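Local coordinates for protein TodX (Pseudomonas putida, PDB 3BS0) that transports toluene across the outer membrane, probably taking up related aromatic hydrocarbons too, as a beta-barrel channel of the FadL family, at residues 25-30 with 85-90; 49-54 with 424-429; 399-404 with 417-422. All blocks are in the same frame, centred on the assembly; numbering follows the deposited sequence.

Overall arrangement
Contacts 2 and 3 are strand pairings in the barrel wall, and contact 1 reaches the wall from within it. Contact 2 pairs strand 44-60 with strand 417-433, the first and last long strands, and so closes the barrel. Contact 3 uses the start of the same strand, 417-433, where it pairs with strand 390-405, nested within the chain loop that contact 2 closes. Contact 1 sets the N-terminal segment against strand 80-90, which adjoins strand 44-60. Its segments alternate along the chain with those of contact 2, and it closes before contact 3 opens. Centres of contacts 1 and 2 are about 18 Å apart, of 2 and 3 about 21 Å, and of 1 and 3 about 35 Å.

Contact 1: residues 25-30 with 85-90; sequences TGNAAL and SYVAQL
The amide nitrogen of Asn27 has several acceptors around it. Asn27 ND2 is 3.0 Å from Ser85 OG, with an N-H...O angle of 145°, although the hydroxyl is less surely placed than the rest. A second, weak bond runs from Asn27 ND2 to the backbone oxygen Ser85 O at 3.1 Å, and its angle of 127° shows how bent it is. The strongest partner of ND2 is the carbonyl of Gln45 on the adjoining strand 44-60, so the amide reaches two neighbouring strands at once. Asn27 has CG beside its own backbone N and anti to the carbonyl carbon (chi1 -72°), which carries the amide from the short 3-10 turn out to the barrel wall.

The other end of the amide meets an apolar group. Asn27 OD1 lies alongside Val87, 3.2 Å from CG2, and the two side chains run past each other in opposite directions. The same methyl meets Leu30 from the far end of the turn, with Leu30 CD1 and Val87 CG2 4.4 Å apart. Ser85 and Val87 both point toward the turn, while Tyr86 between them points away. The Glu47 carboxylate accepts the backbone N-H of Asn27, adding a further tie to strand 44-60.

A leucine in place of Asn27 would probably leave the backbone oxygens of Ser85 and Gln45 without this side-chain donor and set the turn less firmly against the wall. The N-terminal segment, which in FadL relatives forms a plug inside the barrel, is here held to the wall by polar bonds to backbone and side-chain oxygens of two strands, with slight apolar packing beside them.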
loop_
_atom_site.group_PDB
_atom_site.type_symbol
_atom_site.label_atom_id
_atom_site.label_comp_id
_atom_site.label_asym_id
_atom_site.label_seq_id
_atom_site.Cartn_x
_atom_site.Cartn_y
_atom_site.Cartn_z
ATOM N N THR A 25 -11.567 3.569 -16.206
ATOM C CA THR A 25 -10.967 2.707 -15.212
ATOM C C THR A 25 -12.040 2.242 -14.224
ATOM O O THR A 25 -11.828 1.332 -13.435
ATOM C CB THR A 25 -9.827 3.484 -14.511
ATOM O OG1 THR A 25 -8.579 3.130 -15.129
ATOM C CG2 THR A 25 -9.789 3.201 -13.010
ATOM N N GLY A 26 -13.208 2.864 -14.292
ATOM C CA GLY A 26 -14.279 2.477 -13.401
ATOM C C GLY A 26 -14.368 3.439 -12.247
ATOM O O GLY A 26 -13.729 4.490 -12.272
ATOM N N ASN A 27 -15.145 3.088 -11.231
ATOM C CA ASN A 27 -15.311 3.958 -10.077
ATOM C C ASN A 27 -14.016 4.280 -9.326
ATOM O O ASN A 27 -13.931 5.314 -8.665
ATOM C CB ASN A 27 -16.335 3.356 -9.123
ATOM C CG ASN A 27 -17.749 3.452 -9.658
ATOM O OD1 ASN A 27 -17.967 3.828 -10.811
ATOM N ND2 ASN A 27 -18.722 3.112 -8.821
ATOM N N ALA A 28 -13.003 3.419 -9.447
ATOM C CA ALA A 28 -11.726 3.642 -8.755
ATOM C C ALA A 28 -10.991 4.902 -9.229
ATOM O O ALA A 28 -10.084 5.388 -8.556
ATOM C CB ALA A 28 -10.827 2.429 -8.913
ATOM N N ALA A 29 -11.382 5.435 -10.387
ATOM C CA ALA A 29 -10.752 6.646 -10.898
ATOM C C ALA A 29 -10.896 7.736 -9.850
ATOM O O ALA A 29 -10.228 8.764 -9.915
ATOM C CB ALA A 29 -11.406 7.081 -12.187
ATOM N N LEU A 30 -11.769 7.502 -8.875
ATOM C CA LEU A 30 -11.986 8.470 -7.814
ATOM C C LEU A 30 -10.689 8.762 -7.049
ATOM O O LEU A 30 -10.593 9.776 -6.353
ATOM C CB LEU A 30 -13.081 7.970 -6.859
ATOM C CG LEU A 30 -14.535 8.194 -7.306
ATOM C CD1 LEU A 30 -15.497 7.401 -6.449
ATOM C CD2 LEU A 30 -14.856 9.680 -7.214
ATOM N N SER A 85 -18.409 1.646 -4.011
ATOM C CA SER A 85 -18.415 2.979 -4.597
ATOM C C SER A 85 -19.561 3.156 -5.563
ATOM O O SER A 85 -20.030 2.195 -6.197
ATOM C CB SER A 85 -17.089 3.270 -5.310
ATOM O OG SER A 85 -16.920 2.464 -6.462
ATOM N N TYR A 86 -20.007 4.399 -5.662
ATOM C CA TYR A 86 -21.107 4.754 -6.540
ATOM C C TYR A 86 -20.792 6.054 -7.273
ATOM O O TYR A 86 -20.324 7.024 -6.675
ATOM C CB TYR A 86 -22.380 4.919 -5.710
ATOM C CG TYR A 86 -23.631 5.143 -6.515
ATOM C CD1 TYR A 86 -24.238 4.097 -7.199
ATOM C CD2 TYR A 86 -24.223 6.403 -6.573
ATOM C CE1 TYR A 86 -25.414 4.299 -7.920
ATOM C CE2 TYR A 86 -25.396 6.623 -7.290
ATOM C CZ TYR A 86 -25.992 5.571 -7.958
ATOM O OH TYR A 86 -27.176 5.785 -8.645
ATOM N N VAL A 87 -21.046 6.061 -8.573
ATOM C CA VAL A 87 -20.825 7.235 -9.395
ATOM C C VAL A 87 -22.135 7.616 -10.070
ATOM O O VAL A 87 -22.800 6.781 -10.682
ATOM C CB VAL A 87 -19.753 6.966 -10.450
ATOM C CG1 VAL A 87 -19.742 8.100 -11.476
ATOM C CG2 VAL A 87 -18.392 6.843 -9.774
ATOM N N ALA A 88 -22.499 8.888 -9.960
ATOM C CA ALA A 88 -23.754 9.387 -10.533
ATOM C C ALA A 88 -23.550 10.410 -11.641
ATOM O O ALA A 88 -22.661 11.262 -11.562
ATOM C CB ALA A 88 -24.616 9.992 -9.423
ATOM N N GLN A 89 -24.385 10.327 -12.672
ATOM C CA GLN A 89 -24.302 11.259 -13.800
ATOM C C GLN A 89 -25.392 12.323 -13.787
ATOM O O GLN A 89 -26.566 12.013 -13.903
ATOM C CB GLN A 89 -24.380 10.509 -15.129
ATOM C CG GLN A 89 -24.535 11.425 -16.335
ATOM C CD GLN A 89 -24.540 10.673 -17.659
ATOM O OE1 GLN A 89 -25.396 9.820 -17.905
ATOM N NE2 GLN A 89 -23.576 10.980 -18.517
ATOM N N LEU A 90 -24.994 13.579 -13.630
ATOM C CA LEU A 90 -25.930 14.696 -13.655
ATOM C C LEU A 90 -25.531 15.505 -14.878
ATOM O O LEU A 90 -24.650 16.355 -14.798
ATOM C CB LEU A 90 -25.790 15.576 -12.411
ATOM C CG LEU A 90 -26.337 15.185 -11.032
ATOM C CD1 LEU A 90 -26.127 16.377 -10.074
ATOM C CD2 LEU A 90 -27.821 14.833 -11.114
#

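Contact 2: residues 49-54 with 424-429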
loop_
_atom_site.group_PDB
_atom_site.type_symbol
_atom_site.label_atom_id
_atom_site.label_comp_id
_atom_site.label_asym_id
_atom_site.label_seq_id
_atom_site.Cartn_x
_atom_site.Cartn_y
_atom_site.Cartn_z
ATOM N N GLY A 49 -16.130 -4.652 -4.954
ATOM C CA GLY A 49 -14.962 -5.496 -5.163
ATOM C C GLY A 49 -14.164 -5.960 -3.957
ATOM O O GLY A 49 -14.296 -5.445 -2.852
ATOM N N LEU A 50 -13.310 -6.951 -4.201
ATOM C CA LEU A 50 -12.465 -7.535 -3.178
ATOM C C LEU A 50 -11.003 -7.596 -3.594
ATOM O O LEU A 50 -10.660 -8.142 -4.638
ATOM C CB LEU A 50 -12.962 -8.933 -2.864
ATOM C CG LEU A 50 -14.367 -8.972 -2.284
ATOM C CD1 LEU A 50 -14.932 -10.359 -2.468
ATOM C CD2 LEU A 50 -14.330 -8.590 -0.816
ATOM N N ASP A 51 -10.140 -7.044 -2.754
ATOM C CA ASP A 51 -8.703 -7.021 -3.013
ATOM C C ASP A 51 -8.004 -8.040 -2.110
ATOM O O ASP A 51 -8.241 -8.054 -0.899
ATOM C CB ASP A 51 -8.167 -5.616 -2.715
ATOM C CG ASP A 51 -6.937 -5.264 -3.524
ATOM O OD1 ASP A 51 -5.846 -5.810 -3.246
ATOM O OD2 ASP A 51 -7.062 -4.432 -4.446
ATOM N N VAL A 52 -7.171 -8.903 -2.694
ATOM C CA VAL A 52 -6.416 -9.886 -1.915
ATOM C C VAL A 52 -4.949 -9.782 -2.283
ATOM O O VAL A 52 -4.595 -9.910 -3.451
ATOM C CB VAL A 52 -6.845 -11.346 -2.178
ATOM C CG1 VAL A 52 -7.171 -12.014 -0.854
ATOM C CG2 VAL A 52 -8.021 -11.406 -3.125
ATOM N N VAL A 53 -4.102 -9.575 -1.279
ATOM C CA VAL A 53 -2.671 -9.440 -1.494
ATOM C C VAL A 53 -1.823 -10.537 -0.862
ATOM O O VAL A 53 -1.450 -10.452 0.305
ATOM C CB VAL A 53 -2.165 -8.085 -0.966
ATOM C CG1 VAL A 53 -0.692 -7.895 -1.338
ATOM C CG2 VAL A 53 -3.032 -6.952 -1.529
ATOM N N THR A 54 -1.514 -11.563 -1.648
ATOM C CA THR A 54 -0.678 -12.670 -1.200
ATOM C C THR A 54 0.757 -12.151 -1.161
ATOM O O THR A 54 1.126 -11.303 -1.965
ATOM C CB THR A 54 -0.721 -13.847 -2.207
ATOM O OG1 THR A 54 -2.044 -14.395 -2.260
ATOM C CG2 THR A 54 0.281 -14.933 -1.808
ATOM N N ASN A 424 -1.299 -10.477 -6.825
ATOM C CA ASN A 424 -2.427 -9.593 -6.552
ATOM C C ASN A 424 -3.715 -9.878 -7.310
ATOM O O ASN A 424 -3.755 -9.806 -8.533
ATOM C CB ASN A 424 -2.020 -8.151 -6.805
ATOM C CG ASN A 424 -1.730 -7.416 -5.530
ATOM O OD1 ASN A 424 -0.894 -7.848 -4.725
ATOM N ND2 ASN A 424 -2.427 -6.296 -5.322
ATOM N N ALA A 425 -4.777 -10.177 -6.572
ATOM C CA ALA A 425 -6.063 -10.447 -7.184
ATOM C C ALA A 425 -7.053 -9.359 -6.804
ATOM O O ALA A 425 -7.186 -9.013 -5.627
ATOM C CB ALA A 425 -6.576 -11.791 -6.729
ATOM N N VAL A 426 -7.729 -8.793 -7.799
ATOM C CA VAL A 426 -8.737 -7.761 -7.555
ATOM C C VAL A 426 -9.929 -8.271 -8.326
ATOM O O VAL A 426 -9.766 -8.825 -9.417
ATOM C CB VAL A 426 -8.378 -6.373 -8.161
ATOM C CG1 VAL A 426 -9.354 -5.323 -7.643
ATOM C CG2 VAL A 426 -6.953 -5.989 -7.827
ATOM N N VAL A 427 -11.122 -8.103 -7.773
ATOM C CA VAL A 427 -12.309 -8.555 -8.474
ATOM C C VAL A 427 -13.450 -7.632 -8.157
ATOM O O VAL A 427 -13.590 -7.178 -7.032
ATOM C CB VAL A 427 -12.717 -9.986 -8.069
ATOM C CG1 VAL A 427 -13.888 -10.459 -8.935
ATOM C CG2 VAL A 427 -11.537 -10.919 -8.219
ATOM N N SER A 428 -14.264 -7.333 -9.155
ATOM C CA SER A 428 -15.389 -6.461 -8.889
ATOM C C SER A 428 -16.564 -6.674 -9.824
ATOM O O SER A 428 -16.412 -7.027 -10.997
ATOM C CB SER A 428 -14.948 -4.980 -8.901
ATOM O OG SER A 428 -14.298 -4.621 -10.105
ATOM N N TYR A 429 -17.745 -6.480 -9.266
ATOM C CA TYR A 429 -18.969 -6.607 -10.023
ATOM C C TYR A 429 -19.370 -5.167 -10.217
ATOM O O TYR A 429 -19.251 -4.363 -9.297
ATOM C CB TYR A 429 -20.025 -7.356 -9.217
ATOM C CG TYR A 429 -21.379 -7.319 -9.864
ATOM C CD1 TYR A 429 -21.605 -7.943 -11.085
ATOM C CD2 TYR A 429 -22.428 -6.610 -9.276
ATOM C CE1 TYR A 429 -22.834 -7.860 -11.708
ATOM C CE2 TYR A 429 -23.670 -6.518 -9.890
ATOM C CZ TYR A 429 -23.868 -7.143 -11.107
ATOM O OH TYR A 429 -25.093 -7.032 -11.730
#
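Residues 49-54 and 424-429 run antiparallel, their axes 4.6 Å apart at closest approach and 175° between directions. Leu50 with Val427 and Val52 with Ala425 are hydrogen-bonded pairs, while Gly49 with Ser428 and Asp51 with Val426 are non-hydrogen-bonded ones. The pair at Val52 is the more regular: Val52 N to Ala425 O is 2.9 Å and Ala425 N to Val52 O is 3.1 Å, both nearly straight at the hydrogen. At Leu50 the geometry is less even, since Val427 N reaches Leu50 O at 3.2 Å with the donor tilted 31° from the carbonyl plane.

Side chains alternate between two faces. Leu50, Val52, Ala425 and Val427 share the outer one, where Val52 CG2 rests on Ala425 CB at 3.9 Å. Leu50 and Val427 are on the surface, consistent with a wall turned to lipid. On the inner face, Asp51 has CG anti to the backbone N (chi1 -152°), which brings its carboxylate across to the methyls of Val426, with Asp51 OD2 3.7 Å from Val426 CG2. Val53 and Asn424 share this face with Asp51 and Val426. Gly49 CA lies 3.8 Å from Ser428 CB.

Joining the first and last long strands, this pairing is the seam that shuts the barrel. Helix 11-15 of the N-terminal plug packs on its inner face: Arg14 touches Val426 and makes a long, weak ion pair with Asp51, and Ala11 meets Ser428. Beyond the two strands the wall continues through strand 80-90 beside 49-54, where Asp51 bonds by its backbone to Gly81, and through strand 390-405 beside 424-429.

Contact 3: residues 399-404 with 417-422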
loop_
_atom_site.group_PDB
_atom_site.type_symbol
_atom_site.label_atom_id
_atom_site.label_comp_id
_atom_site.label_asym_id
_atom_site.label_seq_id
_atom_site.Cartn_x
_atom_site.Cartn_y
_atom_site.Cartn_z
ATOM N N GLY A 399 4.087 -9.179 -8.520
ATOM C CA GLY A 399 5.212 -8.328 -8.200
ATOM C C GLY A 399 6.427 -9.217 -8.333
ATOM O O GLY A 399 6.646 -10.096 -7.507
ATOM N N LEU A 400 7.202 -9.010 -9.392
ATOM C CA LEU A 400 8.394 -9.818 -9.633
ATOM C C LEU A 400 9.279 -9.959 -8.401
ATOM O O LEU A 400 9.532 -8.993 -7.668
ATOM C CB LEU A 400 9.188 -9.244 -10.809
ATOM C CG LEU A 400 8.387 -9.329 -12.110
ATOM C CD1 LEU A 400 9.202 -8.757 -13.244
ATOM C CD2 LEU A 400 8.015 -10.783 -12.404
ATOM N N ARG A 401 9.737 -11.186 -8.190
ATOM C CA ARG A 401 10.568 -11.538 -7.051
ATOM C C ARG A 401 12.015 -11.082 -7.152
ATOM O O ARG A 401 12.708 -11.410 -8.107
ATOM C CB ARG A 401 10.523 -13.054 -6.851
ATOM C CG ARG A 401 11.617 -13.623 -5.960
ATOM C CD ARG A 401 11.320 -15.073 -5.635
ATOM N NE ARG A 401 10.222 -15.219 -4.676
ATOM C CZ ARG A 401 10.387 -15.337 -3.359
ATOM N NH1 ARG A 401 11.607 -15.330 -2.834
ATOM N NH2 ARG A 401 9.334 -15.464 -2.563
ATOM N N GLU A 402 12.475 -10.331 -6.162
ATOM C CA GLU A 402 13.855 -9.888 -6.179
ATOM C C GLU A 402 14.576 -10.314 -4.902
ATOM O O GLU A 402 13.992 -10.306 -3.819
ATOM C CB GLU A 402 13.921 -8.374 -6.370
ATOM C CG GLU A 402 13.128 -7.568 -5.371
ATOM C CD GLU A 402 13.004 -6.111 -5.778
ATOM O OE1 GLU A 402 12.274 -5.802 -6.762
ATOM O OE2 GLU A 402 13.652 -5.278 -5.105
ATOM N N ARG A 403 15.834 -10.727 -5.055
ATOM C CA ARG A 403 16.673 -11.154 -3.932
ATOM C C ARG A 403 17.400 -9.914 -3.421
ATOM O O ARG A 403 17.383 -8.880 -4.078
ATOM C CB ARG A 403 17.690 -12.220 -4.383
ATOM C CG ARG A 403 17.207 -13.697 -4.338
ATOM C CD ARG A 403 16.162 -14.042 -5.409
ATOM N NE ARG A 403 16.217 -15.449 -5.831
ATOM C CZ ARG A 403 15.542 -15.945 -6.871
ATOM N NH1 ARG A 403 14.755 -15.156 -7.591
ATOM N NH2 ARG A 403 15.669 -17.224 -7.209
ATOM N N VAL A 404 18.037 -10.001 -2.261
ATOM C CA VAL A 404 18.734 -8.841 -1.713
ATOM C C VAL A 404 19.202 -9.067 -0.264
ATOM O O VAL A 404 18.388 -9.300 0.630
ATOM C CB VAL A 404 17.803 -7.591 -1.780
ATOM C CG1 VAL A 404 16.546 -7.839 -0.964
ATOM C CG2 VAL A 404 18.534 -6.347 -1.314
ATOM N N ARG A 417 19.713 -12.307 4.350
ATOM C CA ARG A 417 19.418 -12.265 2.931
ATOM C C ARG A 417 17.934 -12.523 2.809
ATOM O O ARG A 417 17.383 -13.344 3.525
ATOM C CB ARG A 417 20.278 -13.250 2.112
ATOM C CG ARG A 417 20.171 -14.704 2.430
ATOM C CD ARG A 417 21.304 -15.461 1.712
ATOM N NE ARG A 417 21.279 -16.890 2.021
ATOM C CZ ARG A 417 20.496 -17.777 1.418
ATOM N NH1 ARG A 417 19.673 -17.401 0.454
ATOM N NH2 ARG A 417 20.511 -19.037 1.815
ATOM N N GLN A 418 17.287 -11.772 1.926
ATOM C CA GLN A 418 15.854 -11.865 1.753
ATOM C C GLN A 418 15.455 -12.050 0.305
ATOM O O GLN A 418 16.126 -11.560 -0.608
ATOM C CB GLN A 418 15.199 -10.599 2.296
ATOM C CG GLN A 418 13.730 -10.728 2.686
ATOM C CD GLN A 418 13.192 -9.450 3.333
ATOM O OE1 GLN A 418 12.903 -8.459 2.652
ATOM N NE2 GLN A 418 13.081 -9.464 4.655
ATOM N N SER A 419 14.355 -12.773 0.108
ATOM C CA SER A 419 13.805 -13.029 -1.221
ATOM C C SER A 419 12.328 -12.695 -1.087
ATOM O O SER A 419 11.640 -13.216 -0.207
ATOM C CB SER A 419 14.021 -14.494 -1.616
ATOM O OG SER A 419 13.685 -15.370 -0.554
ATOM N N HIS A 420 11.835 -11.837 -1.968
ATOM C CA HIS A 420 10.454 -11.387 -1.851
ATOM C C HIS A 420 9.675 -11.173 -3.153
ATOM O O HIS A 420 10.090 -10.404 -4.024
ATOM C CB HIS A 420 10.493 -10.105 -0.988
ATOM C CG HIS A 420 9.262 -9.274 -1.049
ATOM N ND1 HIS A 420 7.995 -9.812 -1.027
ATOM C CD2 HIS A 420 9.102 -7.933 -1.100
ATOM C CE1 HIS A 420 7.104 -8.838 -1.065
ATOM N NE2 HIS A 420 7.751 -7.687 -1.108
ATOM N N SER A 421 8.540 -11.860 -3.269
ATOM C CA SER A 421 7.673 -11.739 -4.445
ATOM C C SER A 421 6.250 -11.490 -3.960
ATOM O O SER A 421 5.961 -11.642 -2.772
ATOM C CB SER A 421 7.721 -13.015 -5.304
ATOM O OG SER A 421 6.921 -14.056 -4.770
ATOM N N GLN A 422 5.354 -11.123 -4.869
ATOM C CA GLN A 422 3.984 -10.839 -4.462
ATOM C C GLN A 422 2.947 -10.904 -5.574
ATOM O O GLN A 422 3.146 -10.320 -6.626
ATOM C CB GLN A 422 3.942 -9.455 -3.835
ATOM C CG GLN A 422 2.654 -9.121 -3.157
ATOM C CD GLN A 422 2.438 -7.624 -3.048
ATOM O OE1 GLN A 422 2.076 -6.956 -4.031
ATOM N NE2 GLN A 422 2.672 -7.082 -1.855
#
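Backbone hydrogen bonds join residues 399-404 to 417-422 as the two antiparallel arms of a hairpin. Glu402 and His420 exchange a pair of bonds, Glu402 N to His420 O and His420 N to Glu402 O, each 3.2 Å long. Gln422 N meets a lone pair of Gly399 O at 3.1 Å, in the carbonyl plane. Gln418 N reaches Val404 O at 3.0 Å, but from well above the plane, 44° out of it. Between Gly399 and Glu402 the register slips by one residue, a beta bulge that turns Leu400 away and leaves Arg401 beside Ser421.

Two CA-H...O contacts supplement these bonds. Arg401 CA lies 3.3 Å from His420 O, and Arg403 CA lies 3.4 Å from Gln418 O.

Among the side chains, Arg401 dominates. Its aliphatic part runs along Ser421, and a bend at chi3 (-73°) folds the guanidinium back over the opposite strand. Arg401 NE then lies 3.4 Å from Ser421 CB, while Ser421 N sits 3.6 Å above one face of the guanidinium, toward its rim. The charge is met elsewhere, by a salt bridge from Arg401 NH2 to Asp56, so the arginine spans one strand to reach the next.

That next strand is 44-60, whose Lys58 and Asp56 bond through their backbones to Ser419 and Ser421. On the far side of the hairpin, Leu400 bonds by its backbone to Arg376 of strand 376-385, and these two pairings place the hairpin in the wall between strands 376-385 and 44-60. Pro371 and Leu374, from the loop before strand 376-385, lie against His420.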